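PDB 4EWG: beta-ketoacyl synthase from Burkholderia phymatum, which probably acts as a 3-oxoacyl-[acyl-carrier-protein] synthase, a condensing enzyme of the thiolase-like superfamily. Local coordinates for residues G14-L19 with A55-F60; L49-A54 with V205-Y210; M105-G110 with L189-G194; P118-G123 with M131-S136; Q318-T323 with A375-I380. All coordinates share one frame; numbering follows the deposited sequence.

Contact 1. Residues G14-L19 with A55-F60; sequences GGVTAL and APLPGF
The end of strand 8-16, a central strand of the thiolase-fold sheet, runs out against the loop that leads from strand 53-54 toward helix 68-71, and V16 and L57 meet where the two pass. Methyl CG1 of V16 lies 3.4 Å from CD1 of L57, closer than carbons usually pack, and the two side chains cross at about a right angle. With CG1 trans to its own backbone nitrogen (chi1 151°), V16 splits its branches: CG1 faces L57 and also stands 4.0 Å from CD2 of F60, while CG2 reaches the neighbouring ring atom CE2. The second branch of L57 is spent on backbone, since CD2 of L57 sits 3.2 Å from C of T17. Further along, the methyl of A18 packs against main chain, CB being 3.6 Å from the carbonyl oxygen of P56, and CD of P58 comes 3.7 Å from O of A18. T17 and L19 form an ST turn, in which OG1 of T17 accepts the backbone N-H of L19 at 3.0 Å; the same hydroxyl is hydrogen-bonded to O of G20. Helix 76-92 closes the apolar side, with Y80 on L57 and meeting the F60 ring edge-to-face. L57 N is bonded to E237 outside the pair. Polar fixing of both backbones is thus supplied by other partners, and the contact itself is apolar and van der Waals in kind, tight where V16 meets L57 and more open to solvent at P58.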
# COMPACT_ATOMS: atom_id res chain seq x y z
N GLY A 14 -21.18 -3.82 0.66
CA GLY A 14 -21.45 -4.47 -0.58
C GLY A 14 -20.22 -5.16 -1.14
O GLY A 14 -19.08 -4.89 -0.74
N GLY A 15 -20.44 -6.02 -2.11
CA GLY A 15 -19.36 -6.71 -2.79
C GLY A 15 -19.81 -7.64 -3.90
O GLY A 15 -21.02 -7.76 -4.21
N VAL A 16 -18.81 -8.25 -4.52
CA VAL A 16 -18.97 -9.14 -5.62
C VAL A 16 -18.31 -10.45 -5.14
O VAL A 16 -17.14 -10.46 -4.88
CB VAL A 16 -18.31 -8.46 -6.90
CG1 VAL A 16 -17.80 -9.46 -7.87
CG2 VAL A 16 -19.30 -7.53 -7.63
N THR A 17 -19.09 -11.53 -4.94
CA THR A 17 -18.55 -12.77 -4.35
C THR A 17 -19.04 -14.04 -5.04
O THR A 17 -20.01 -14.00 -5.79
CB THR A 17 -18.94 -12.93 -2.84
OG1 THR A 17 -20.22 -13.56 -2.73
CG2 THR A 17 -18.94 -11.56 -2.07
N ALA A 18 -18.40 -15.17 -4.73
CA ALA A 18 -18.75 -16.45 -5.37
C ALA A 18 -20.18 -16.87 -5.01
O ALA A 18 -20.81 -17.69 -5.73
CB ALA A 18 -17.76 -17.54 -4.99
N LEU A 19 -20.71 -16.29 -3.93
CA LEU A 19 -22.06 -16.61 -3.48
C LEU A 19 -23.06 -15.55 -3.87
O LEU A 19 -24.24 -15.69 -3.54
CB LEU A 19 -22.11 -16.82 -1.94
CG LEU A 19 -21.37 -18.03 -1.37
CD1 LEU A 19 -21.81 -18.31 0.07
CD2 LEU A 19 -21.59 -19.25 -2.22
N ALA A 55 -12.29 -21.28 -6.26
CA ALA A 55 -13.66 -20.81 -6.00
C ALA A 55 -13.93 -19.53 -6.81
O ALA A 55 -13.95 -18.41 -6.25
CB ALA A 55 -13.86 -20.53 -4.51
N PRO A 56 -14.12 -19.67 -8.13
CA PRO A 56 -14.29 -18.47 -8.98
C PRO A 56 -15.64 -17.79 -8.80
O PRO A 56 -16.55 -18.38 -8.23
CB PRO A 56 -14.21 -19.05 -10.40
CG PRO A 56 -14.72 -20.45 -10.24
CD PRO A 56 -14.11 -20.90 -8.93
N LEU A 57 -15.74 -16.54 -9.25
CA LEU A 57 -17.03 -15.93 -9.41
C LEU A 57 -17.75 -16.72 -10.50
O LEU A 57 -17.14 -17.11 -11.47
CB LEU A 57 -16.91 -14.46 -9.83
CG LEU A 57 -16.31 -13.49 -8.84
CD1 LEU A 57 -16.42 -12.10 -9.45
CD2 LEU A 57 -17.08 -13.59 -7.53
N PRO A 58 -19.03 -17.03 -10.31
CA PRO A 58 -19.71 -17.77 -11.39
C PRO A 58 -19.81 -16.98 -12.68
O PRO A 58 -19.96 -17.55 -13.74
CB PRO A 58 -21.10 -18.07 -10.81
CG PRO A 58 -21.31 -17.04 -9.74
CD PRO A 58 -19.93 -16.73 -9.19
N GLY A 59 -19.75 -15.66 -12.58
CA GLY A 59 -19.66 -14.78 -13.75
C GLY A 59 -19.49 -13.36 -13.25
O GLY A 59 -19.49 -13.09 -12.03
N PHE A 60 -19.30 -12.45 -14.17
CA PHE A 60 -19.24 -11.06 -13.87
C PHE A 60 -19.29 -10.36 -15.21
O PHE A 60 -18.57 -10.73 -16.11
CB PHE A 60 -17.92 -10.71 -13.14
CG PHE A 60 -17.71 -9.24 -12.94
CD1 PHE A 60 -17.08 -8.47 -13.91
CD2 PHE A 60 -18.16 -8.63 -11.78
CE1 PHE A 60 -16.92 -7.12 -13.74
CE2 PHE A 60 -17.97 -7.28 -11.59
CZ PHE A 60 -17.35 -6.51 -12.56

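Contact 2. Residues L49-A54 with V205-Y210; sequences LHTRLA and VFDTLY
D207 lays its carboxylate against the backbone of L49, H50 and T51, with OD2 3.3 Å from CA of L49. Two main-chain N-H groups grip it, one per oxygen. H50 N gives the straighter bond to D207 OD2, 2.8 Å long with 169° at the hydrogen, arriving on the syn side, somewhat out of the carboxylate plane. T51 N reaches D207 OD1 over 3.1 Å from above that plane. Because CG of D207 is trans to its backbone nitrogen (chi1 -159°), the carboxylate projects from the helix to this loop. OD1 has a further hydrogen bond to T212 OG1, so the buried acid has three bonds that would restrict its rotation. Methyl CD2 of L49 packs 3.6 Å from CB of D207. The H50 ring lies on the solvent-exposed side, its plane 42° from the carboxylate, and its CE1 is 4.3 Å from CE2 of Y210; a bound imidazole, probably from the crystallisation liquor, lies close to H50. T51 OG1 accepts L53 N in an ST turn and is also bonded to S213 O. L49 also packs on M131 of the second subunit, which places the contact at the interface between the two subunits. There, in this thiolase-fold dimer, helix 200-207 finishes in a Schellman motif, with a type I turn from D207 to Y210 and Y210 at positive phi.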
# COMPACT_ATOMS: atom_id res chain seq x y z
N LEU A 49 1.43 -26.63 -11.77
CA LEU A 49 0.47 -26.46 -10.66
C LEU A 49 -0.04 -27.83 -10.26
O LEU A 49 -0.45 -28.60 -11.11
CB LEU A 49 -0.70 -25.61 -11.06
CG LEU A 49 -0.46 -24.11 -11.10
CD1 LEU A 49 -1.74 -23.43 -11.54
CD2 LEU A 49 0.02 -23.60 -9.75
N HIS A 50 -0.01 -28.12 -8.97
CA HIS A 50 -0.52 -29.36 -8.44
C HIS A 50 -1.99 -29.28 -8.26
O HIS A 50 -2.72 -30.20 -8.61
CB HIS A 50 0.17 -29.69 -7.14
CG HIS A 50 1.66 -29.94 -7.29
ND1 HIS A 50 2.60 -29.15 -6.72
CD2 HIS A 50 2.33 -30.88 -8.03
CE1 HIS A 50 3.82 -29.61 -7.06
NE2 HIS A 50 3.66 -30.65 -7.87
N THR A 51 -2.47 -28.16 -7.71
CA THR A 51 -3.92 -28.04 -7.51
C THR A 51 -4.66 -27.82 -8.82
O THR A 51 -4.15 -27.19 -9.72
CB THR A 51 -4.30 -26.94 -6.51
OG1 THR A 51 -5.67 -27.09 -6.14
CG2 THR A 51 -4.10 -25.57 -7.08
N ARG A 52 -5.88 -28.34 -8.89
CA ARG A 52 -6.84 -28.00 -9.92
C ARG A 52 -8.14 -27.46 -9.29
O ARG A 52 -9.23 -27.63 -9.85
CB ARG A 52 -7.13 -29.23 -10.79
CG ARG A 52 -5.94 -29.67 -11.64
CD ARG A 52 -5.66 -28.64 -12.71
NE ARG A 52 -4.52 -29.00 -13.55
CZ ARG A 52 -3.26 -28.70 -13.28
NH1 ARG A 52 -2.94 -28.03 -12.19
NH2 ARG A 52 -2.31 -29.08 -14.12
N LEU A 53 -8.03 -26.81 -8.13
CA LEU A 53 -9.22 -26.28 -7.43
C LEU A 53 -9.20 -24.76 -7.31
O LEU A 53 -8.14 -24.18 -7.12
CB LEU A 53 -9.30 -26.88 -6.02
CG LEU A 53 -9.27 -28.40 -5.92
CD1 LEU A 53 -9.06 -28.84 -4.47
CD2 LEU A 53 -10.56 -28.93 -6.49
N ALA A 54 -10.38 -24.14 -7.41
CA ALA A 54 -10.56 -22.71 -7.14
C ALA A 54 -12.00 -22.48 -6.78
O ALA A 54 -12.85 -23.37 -7.00
CB ALA A 54 -10.20 -21.87 -8.36
N VAL A 205 1.36 -18.77 -6.16
CA VAL A 205 1.88 -18.16 -4.90
C VAL A 205 1.81 -19.18 -3.74
O VAL A 205 2.77 -19.43 -3.03
CB VAL A 205 1.06 -16.90 -4.51
CG1 VAL A 205 1.39 -16.41 -3.13
CG2 VAL A 205 1.27 -15.79 -5.53
N PHE A 206 0.65 -19.78 -3.58
CA PHE A 206 0.42 -20.76 -2.54
C PHE A 206 0.76 -22.20 -2.97
O PHE A 206 1.20 -23.00 -2.14
CB PHE A 206 -1.02 -20.65 -2.08
CG PHE A 206 -1.35 -19.29 -1.57
CD1 PHE A 206 -0.99 -18.91 -0.28
CD2 PHE A 206 -1.96 -18.34 -2.40
CE1 PHE A 206 -1.28 -17.64 0.19
CE2 PHE A 206 -2.24 -17.04 -1.93
CZ PHE A 206 -1.91 -16.69 -0.63
N ASP A 207 0.54 -22.53 -4.23
CA ASP A 207 0.85 -23.87 -4.73
C ASP A 207 2.35 -24.19 -4.61
O ASP A 207 2.72 -25.29 -4.23
CB ASP A 207 0.38 -24.06 -6.18
CG ASP A 207 0.23 -25.53 -6.57
OD1 ASP A 207 -0.68 -26.20 -6.03
OD2 ASP A 207 0.99 -26.01 -7.41
N THR A 208 3.21 -23.20 -4.88
CA THR A 208 4.64 -23.38 -4.73
C THR A 208 5.08 -23.53 -3.28
O THR A 208 6.19 -23.94 -3.03
CB THR A 208 5.44 -22.22 -5.34
OG1 THR A 208 5.06 -20.99 -4.69
CG2 THR A 208 5.16 -22.11 -6.87
N LEU A 209 4.23 -23.15 -2.34
CA LEU A 209 4.48 -23.37 -0.92
C LEU A 209 3.91 -24.68 -0.44
O LEU A 209 3.97 -24.98 0.73
CB LEU A 209 3.89 -22.20 -0.07
CG LEU A 209 4.53 -20.81 -0.22
CD1 LEU A 209 3.70 -19.70 0.45
CD2 LEU A 209 5.97 -20.79 0.31
N TYR A 210 3.32 -25.47 -1.34
CA TYR A 210 2.53 -26.66 -0.96
C TYR A 210 1.42 -26.35 0.04
O TYR A 210 1.13 -27.16 0.89
CB TYR A 210 3.43 -27.77 -0.40
CG TYR A 210 4.54 -28.11 -1.33
CD1 TYR A 210 5.71 -27.35 -1.33
CD2 TYR A 210 4.43 -29.19 -2.25
CE1 TYR A 210 6.73 -27.62 -2.21
CE2 TYR A 210 5.47 -29.49 -3.12
CZ TYR A 210 6.62 -28.68 -3.09
OH TYR A 210 7.67 -28.90 -3.94

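Contact 3. Residues M105-G110 with L189-G194; sequences MGVAYG and LMLAGG
One face of the Y109 ring is laid on the backbone of G193 and G194: C of G193 lies 3.4 Å above the ring plane over its centre, and N of G194 stands at the same height nearer the rim. CA of G193 makes a CH-pi contact, 3.8 Å from the ring centroid of Y109 and 24° off its normal. The phenol hydroxyl is hydrogen-bonded to OG1 of T241, while helices 76-92 and 146-154 pack against this tyrosine. The backbones form a parallel pair in a thiolase-fold sheet, their axes 22° apart. A108 N to L191 O is the shortest bond between them, 2.8 Å and nearly straight, followed by L191 N to G106 O at 3.0 Å. On the face opposite Y109, M190 folds back at chi2 and chi3, bringing its SD 3.4 Å from CA of G106 and its CE over the V107 amide; helix 170-183 covers it. On the tyrosine face, CE of M105 meets CB of L189 at 3.7 Å. At G193 and G106, which carry no side chain, the ring of Y109 and the thioether of M190 lie directly on the backbone, so that both faces add apolar packing to four backbone hydrogen bonds between residues 106-108 and 189-193.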
# COMPACT_ATOMS: atom_id res chain seq x y z
N MET A 105 -14.48 12.53 1.41
CA MET A 105 -14.41 11.08 1.33
C MET A 105 -13.12 10.65 0.68
O MET A 105 -12.77 11.15 -0.37
CB MET A 105 -15.58 10.52 0.53
CG MET A 105 -15.53 9.01 0.40
SD MET A 105 -16.87 8.29 -0.54
CE MET A 105 -18.25 8.48 0.62
N GLY A 106 -12.46 9.66 1.28
CA GLY A 106 -11.21 9.08 0.76
C GLY A 106 -11.36 7.60 0.50
O GLY A 106 -12.47 7.04 0.56
N VAL A 107 -10.26 6.95 0.15
CA VAL A 107 -10.30 5.56 -0.24
C VAL A 107 -9.13 4.77 0.34
O VAL A 107 -7.97 5.19 0.22
CB VAL A 107 -10.28 5.39 -1.77
CG1 VAL A 107 -10.25 3.89 -2.13
CG2 VAL A 107 -11.45 6.13 -2.40
N ALA A 108 -9.43 3.67 1.00
CA ALA A 108 -8.41 2.73 1.42
C ALA A 108 -8.72 1.39 0.74
O ALA A 108 -9.85 0.88 0.82
CB ALA A 108 -8.39 2.59 2.94
N TYR A 109 -7.74 0.84 0.04
CA TYR A 109 -7.98 -0.38 -0.74
C TYR A 109 -6.68 -1.04 -1.15
O TYR A 109 -5.66 -0.36 -1.33
CB TYR A 109 -8.76 -0.03 -2.04
CG TYR A 109 -9.97 -0.85 -2.28
CD1 TYR A 109 -9.89 -2.12 -2.92
CD2 TYR A 109 -11.23 -0.40 -1.87
CE1 TYR A 109 -11.04 -2.89 -3.14
CE2 TYR A 109 -12.38 -1.17 -2.10
CZ TYR A 109 -12.28 -2.40 -2.72
OH TYR A 109 -13.42 -3.14 -2.91
N GLY A 110 -6.74 -2.34 -1.36
CA GLY A 110 -5.61 -3.03 -1.95
C GLY A 110 -5.92 -4.42 -2.45
O GLY A 110 -7.05 -4.91 -2.35
N LEU A 189 -15.50 10.54 5.60
CA LEU A 189 -15.94 9.28 5.06
C LEU A 189 -14.78 8.58 4.40
O LEU A 189 -13.85 9.22 3.97
CB LEU A 189 -17.03 9.52 4.00
CG LEU A 189 -18.35 10.01 4.58
CD1 LEU A 189 -18.78 11.37 3.96
CD2 LEU A 189 -19.42 8.92 4.46
N MET A 190 -14.87 7.26 4.31
CA MET A 190 -13.88 6.45 3.59
C MET A 190 -14.58 5.26 2.98
O MET A 190 -15.44 4.62 3.62
CB MET A 190 -12.78 5.91 4.54
CG MET A 190 -11.81 6.95 5.11
SD MET A 190 -10.74 7.74 3.89
CE MET A 190 -9.40 6.54 3.66
N LEU A 191 -14.24 4.97 1.72
CA LEU A 191 -14.47 3.64 1.15
C LEU A 191 -13.27 2.78 1.57
O LEU A 191 -12.13 3.17 1.38
CB LEU A 191 -14.56 3.71 -0.36
CG LEU A 191 -15.72 4.59 -0.89
CD1 LEU A 191 -15.67 4.60 -2.38
CD2 LEU A 191 -17.10 4.12 -0.36
N ALA A 192 -13.54 1.63 2.16
CA ALA A 192 -12.47 0.72 2.55
C ALA A 192 -12.81 -0.68 2.10
O ALA A 192 -13.91 -1.17 2.33
CB ALA A 192 -12.24 0.76 4.05
N GLY A 193 -11.86 -1.34 1.45
CA GLY A 193 -12.09 -2.68 1.00
C GLY A 193 -10.86 -3.36 0.47
O GLY A 193 -9.72 -2.88 0.63
N GLY A 194 -11.11 -4.52 -0.13
CA GLY A 194 -10.07 -5.31 -0.76
C GLY A 194 -10.65 -6.09 -1.89
O GLY A 194 -11.86 -6.32 -1.94

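Contact 4. Residues P118-G123 with M131-S136; sequences PIRAFG and MTDVTS
R120, A121 and F122 of helix 116-128 meet D133 and V134 in the loop linking helices 116-128 and 138-142, which contains a type I turn from M131 to V134 and brings the chain back alongside the first helix. The charged interaction joins R120 and D133. NH1 of R120 donates to OD2 of D133 over 3.1 Å, with 144° at the hydrogen, and uses the anti lone pair of that oxygen. The guanidinium and carboxylate planes stand 74° apart, so this is a single-bond bridge and not a two-pronged one. R120 leaves the helix extended, CG trans to its nitrogen (chi1 -172°), then turns at chi3 to bring its end to the aspartate. E127 of the second subunit offers a long, weak ion pair to the same NH1. The van der Waals contacts are made by A121, F122 and V134. CB of A121 lies 3.5 Å from the carbonyl oxygen of D133 and 4.0 Å from CG2 of V134; the CA atoms of A121 and V134, 5.4 Å apart, are the nearest such pair across the contact. The V134 branches divide between two helix residues, CG2 also lying 3.7 Å from O of A121. F122, which also packs on P201 of the second subunit, crosses V134 at about a right angle, its CE1 3.7 Å from V134 CG1.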
# COMPACT_ATOMS: atom_id res chain seq x y z
N PRO A 118 -1.56 -6.79 -18.11
CA PRO A 118 -0.31 -6.03 -18.11
C PRO A 118 0.86 -6.77 -17.46
O PRO A 118 2.01 -6.58 -17.89
CB PRO A 118 -0.67 -4.77 -17.32
CG PRO A 118 -1.78 -5.21 -16.43
CD PRO A 118 -2.59 -6.15 -17.27
N ILE A 119 0.58 -7.64 -16.48
CA ILE A 119 1.62 -8.52 -15.97
C ILE A 119 2.19 -9.36 -17.13
O ILE A 119 3.40 -9.44 -17.29
CB ILE A 119 1.14 -9.43 -14.83
CG1 ILE A 119 0.82 -8.62 -13.59
CG2 ILE A 119 2.25 -10.42 -14.42
CD1 ILE A 119 -0.04 -9.37 -12.58
N ARG A 120 1.33 -9.95 -17.94
CA ARG A 120 1.75 -10.66 -19.15
C ARG A 120 2.56 -9.76 -20.09
O ARG A 120 3.60 -10.17 -20.62
CB ARG A 120 0.54 -11.25 -19.91
CG ARG A 120 0.91 -12.18 -21.08
CD ARG A 120 -0.25 -12.62 -22.00
NE ARG A 120 -1.19 -11.54 -22.07
CZ ARG A 120 -1.05 -10.45 -22.83
NH1 ARG A 120 -0.02 -10.33 -23.69
NH2 ARG A 120 -1.97 -9.47 -22.74
N ALA A 121 2.06 -8.55 -20.31
CA ALA A 121 2.67 -7.63 -21.28
C ALA A 121 4.05 -7.19 -20.81
O ALA A 121 5.02 -7.27 -21.54
CB ALA A 121 1.77 -6.42 -21.51
N PHE A 122 4.14 -6.72 -19.58
CA PHE A 122 5.44 -6.26 -19.05
C PHE A 122 6.44 -7.43 -18.85
O PHE A 122 7.64 -7.29 -19.13
CB PHE A 122 5.26 -5.48 -17.75
CG PHE A 122 4.77 -4.07 -17.94
CD1 PHE A 122 5.47 -3.16 -18.73
CD2 PHE A 122 3.64 -3.62 -17.29
CE1 PHE A 122 5.02 -1.83 -18.86
CE2 PHE A 122 3.17 -2.32 -17.43
CZ PHE A 122 3.87 -1.41 -18.21
N GLY A 123 5.93 -8.57 -18.37
CA GLY A 123 6.76 -9.75 -18.16
C GLY A 123 7.37 -10.22 -19.46
O GLY A 123 8.53 -10.58 -19.51
N MET A 131 7.21 -5.36 -27.08
CA MET A 131 6.34 -4.39 -26.41
C MET A 131 4.97 -4.27 -27.09
O MET A 131 4.22 -3.28 -26.88
CB MET A 131 7.05 -3.05 -26.36
CG MET A 131 8.12 -3.03 -25.29
SD MET A 131 9.06 -1.48 -25.32
CE MET A 131 7.79 -0.27 -24.87
N THR A 132 4.61 -5.31 -27.85
CA THR A 132 3.40 -5.31 -28.67
C THR A 132 2.21 -4.90 -27.85
O THR A 132 1.45 -4.04 -28.27
CB THR A 132 3.13 -6.70 -29.29
OG1 THR A 132 4.32 -7.18 -29.93
CG2 THR A 132 1.95 -6.62 -30.31
N ASP A 133 2.03 -5.50 -26.69
CA ASP A 133 0.85 -5.24 -25.88
C ASP A 133 1.10 -4.35 -24.70
O ASP A 133 0.27 -4.26 -23.79
CB ASP A 133 0.28 -6.57 -25.39
CG ASP A 133 -0.13 -7.48 -26.52
OD1 ASP A 133 -0.37 -7.00 -27.62
OD2 ASP A 133 -0.25 -8.69 -26.28
N VAL A 134 2.25 -3.70 -24.66
CA VAL A 134 2.47 -2.73 -23.59
C VAL A 134 1.85 -1.45 -24.09
O VAL A 134 2.25 -0.96 -25.13
CB VAL A 134 3.98 -2.55 -23.32
CG1 VAL A 134 4.24 -1.33 -22.44
CG2 VAL A 134 4.54 -3.85 -22.73
N THR A 135 0.87 -0.92 -23.36
CA THR A 135 0.26 0.39 -23.71
C THR A 135 0.40 1.40 -22.59
O THR A 135 0.90 1.10 -21.50
CB THR A 135 -1.24 0.27 -24.04
OG1 THR A 135 -2.01 0.22 -22.83
CG2 THR A 135 -1.50 -0.95 -24.94
N SER A 136 -0.09 2.60 -22.85
CA SER A 136 -0.09 3.67 -21.86
C SER A 136 -1.02 3.41 -20.69
O SER A 136 -0.97 4.13 -19.73
CB SER A 136 -0.45 4.99 -22.51
OG SER A 136 -1.79 4.96 -22.98

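Contact 5. Residues Q318-T323 with A375-I380; sequences QATART and APLDYI
L377 reaches helix 310-324 with its two terminal methyls, and its side chain can be traced outward from the backbone. CB lies 3.7 Å above the plane of the Y379 ring, offset toward the rim, before the chain turns to the helix. CG stands beside the backbone nitrogen, trans to the carbonyl carbon (chi1 -71°), and from it the branches part. CD1 meets T320, 3.8 Å from its CB, with the two side chains crossing at about a right angle; CD2 comes 3.8 Å from the backbone nitrogen of A321 and 4.1 Å from CB of A321. The leucine and T320 both also touch I330 of strand 329-331, next to short strand 378-379, the outermost strand at this end of the sheet, so helix 310-324 packs on the edge of the mixed sheet, in keeping with the layered alpha/beta thiolase fold. Beside L377, CB of A375 packs 3.7 Å from CB of A321 and 3.9 Å from N of Q318. OG1 of T320 is turned to O of E316, one helical turn earlier, leaving its CG2 for the leucine. On the loop side, Y379 OH donates to O of A375 at 2.6 Å, in the carbonyl plane, linking the residues on either side of P376 to D378.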
# COMPACT_ATOMS: atom_id res chain seq x y z
N GLN A 318 -4.40 -21.70 18.46
CA GLN A 318 -3.66 -21.46 19.71
C GLN A 318 -3.75 -20.00 20.07
O GLN A 318 -3.98 -19.68 21.23
CB GLN A 318 -2.19 -21.85 19.56
CG GLN A 318 -1.92 -23.31 19.26
CD GLN A 318 -0.50 -23.57 18.74
OE1 GLN A 318 0.12 -22.69 18.15
NE2 GLN A 318 0.01 -24.78 18.94
N ALA A 319 -3.54 -19.12 19.10
CA ALA A 319 -3.60 -17.67 19.33
C ALA A 319 -4.97 -17.26 19.88
O ALA A 319 -5.06 -16.44 20.80
CB ALA A 319 -3.29 -16.90 18.04
N THR A 320 -6.02 -17.84 19.32
CA THR A 320 -7.38 -17.52 19.73
C THR A 320 -7.67 -18.08 21.14
O THR A 320 -8.23 -17.39 21.97
CB THR A 320 -8.40 -18.08 18.73
OG1 THR A 320 -8.02 -17.72 17.39
CG2 THR A 320 -9.79 -17.55 19.05
N ALA A 321 -7.25 -19.32 21.40
CA ALA A 321 -7.45 -19.94 22.73
C ALA A 321 -6.70 -19.15 23.76
O ALA A 321 -7.22 -18.88 24.85
CB ALA A 321 -6.98 -21.38 22.73
N ARG A 322 -5.47 -18.76 23.42
CA ARG A 322 -4.64 -17.97 24.32
C ARG A 322 -5.35 -16.67 24.70
O ARG A 322 -5.28 -16.26 25.84
CB ARG A 322 -3.29 -17.65 23.65
N THR A 323 -6.02 -16.02 23.76
CA THR A 323 -6.70 -14.74 24.05
C THR A 323 -8.04 -14.93 24.76
O THR A 323 -8.39 -14.17 25.67
CB THR A 323 -6.94 -13.94 22.77
OG1 THR A 323 -5.71 -13.79 22.05
CG2 THR A 323 -7.55 -12.54 23.11
N ALA A 375 -6.00 -26.02 18.99
CA ALA A 375 -6.46 -25.73 20.34
C ALA A 375 -7.99 -25.85 20.43
O ALA A 375 -8.71 -25.48 19.50
CB ALA A 375 -6.02 -24.33 20.78
N PRO A 376 -8.50 -26.38 21.56
CA PRO A 376 -9.94 -26.42 21.81
C PRO A 376 -10.55 -25.03 21.79
O PRO A 376 -10.12 -24.15 22.53
CB PRO A 376 -10.03 -27.03 23.21
CG PRO A 376 -8.85 -27.93 23.26
CD PRO A 376 -7.76 -27.18 22.55
N LEU A 377 -11.52 -24.87 20.90
CA LEU A 377 -12.34 -23.67 20.80
C LEU A 377 -13.76 -24.16 20.58
O LEU A 377 -13.97 -25.35 20.41
CB LEU A 377 -11.88 -22.78 19.63
CG LEU A 377 -10.53 -22.06 19.85
CD1 LEU A 377 -9.94 -21.50 18.57
CD2 LEU A 377 -10.68 -20.96 20.91
N ASP A 378 -14.73 -23.27 20.56
CA ASP A 378 -16.09 -23.71 20.24
C ASP A 378 -16.27 -23.61 18.72
O ASP A 378 -16.81 -22.66 18.20
CB ASP A 378 -17.13 -22.90 21.02
CG ASP A 378 -18.52 -23.44 20.87
OD1 ASP A 378 -18.68 -24.54 20.30
OD2 ASP A 378 -19.48 -22.74 21.31
N TYR A 379 -15.77 -24.63 18.02
CA TYR A 379 -15.82 -24.66 16.57
C TYR A 379 -17.26 -24.92 16.16
O TYR A 379 -17.77 -26.06 16.31
CB TYR A 379 -14.89 -25.76 16.02
CG TYR A 379 -13.44 -25.54 16.33
CD1 TYR A 379 -12.70 -24.63 15.58
CD2 TYR A 379 -12.80 -26.22 17.36
CE1 TYR A 379 -11.37 -24.40 15.86
CE2 TYR A 379 -11.44 -25.99 17.65
CZ TYR A 379 -10.74 -25.07 16.88
OH TYR A 379 -9.39 -24.81 17.11
N ILE A 380 -17.93 -23.89 15.65
CA ILE A 380 -19.30 -24.06 15.15
C ILE A 380 -19.25 -24.94 13.92
O ILE A 380 -18.45 -24.72 13.02
CB ILE A 380 -19.97 -22.73 14.74
CG1 ILE A 380 -19.87 -21.69 15.87
CG2 ILE A 380 -21.42 -22.96 14.43
CD1 ILE A 380 -20.29 -20.30 15.47

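Contact 3 is wholly buried and the richest in backbone bonds; contacts 1 and 5 reach the same large sheet but add loop or helix to it through apolar packing, and neither has a hydrogen bond between its two segments. Contact 5 lies at the far sheet edge, its centre about 31 Å from that of contact 3. Contacts 2 and 4 both touch the second subunit and carry the charged groups: a buried aspartate held by backbone N-H groups and a threonine hydroxyl in contact 2, a more exposed salt bridge in contact 4. Segments 49-54 and 55-60 are consecutive, so contacts 1 and 2 hold successive parts of one chain run, while contact 4 is nested in the loop that contact 3 closes.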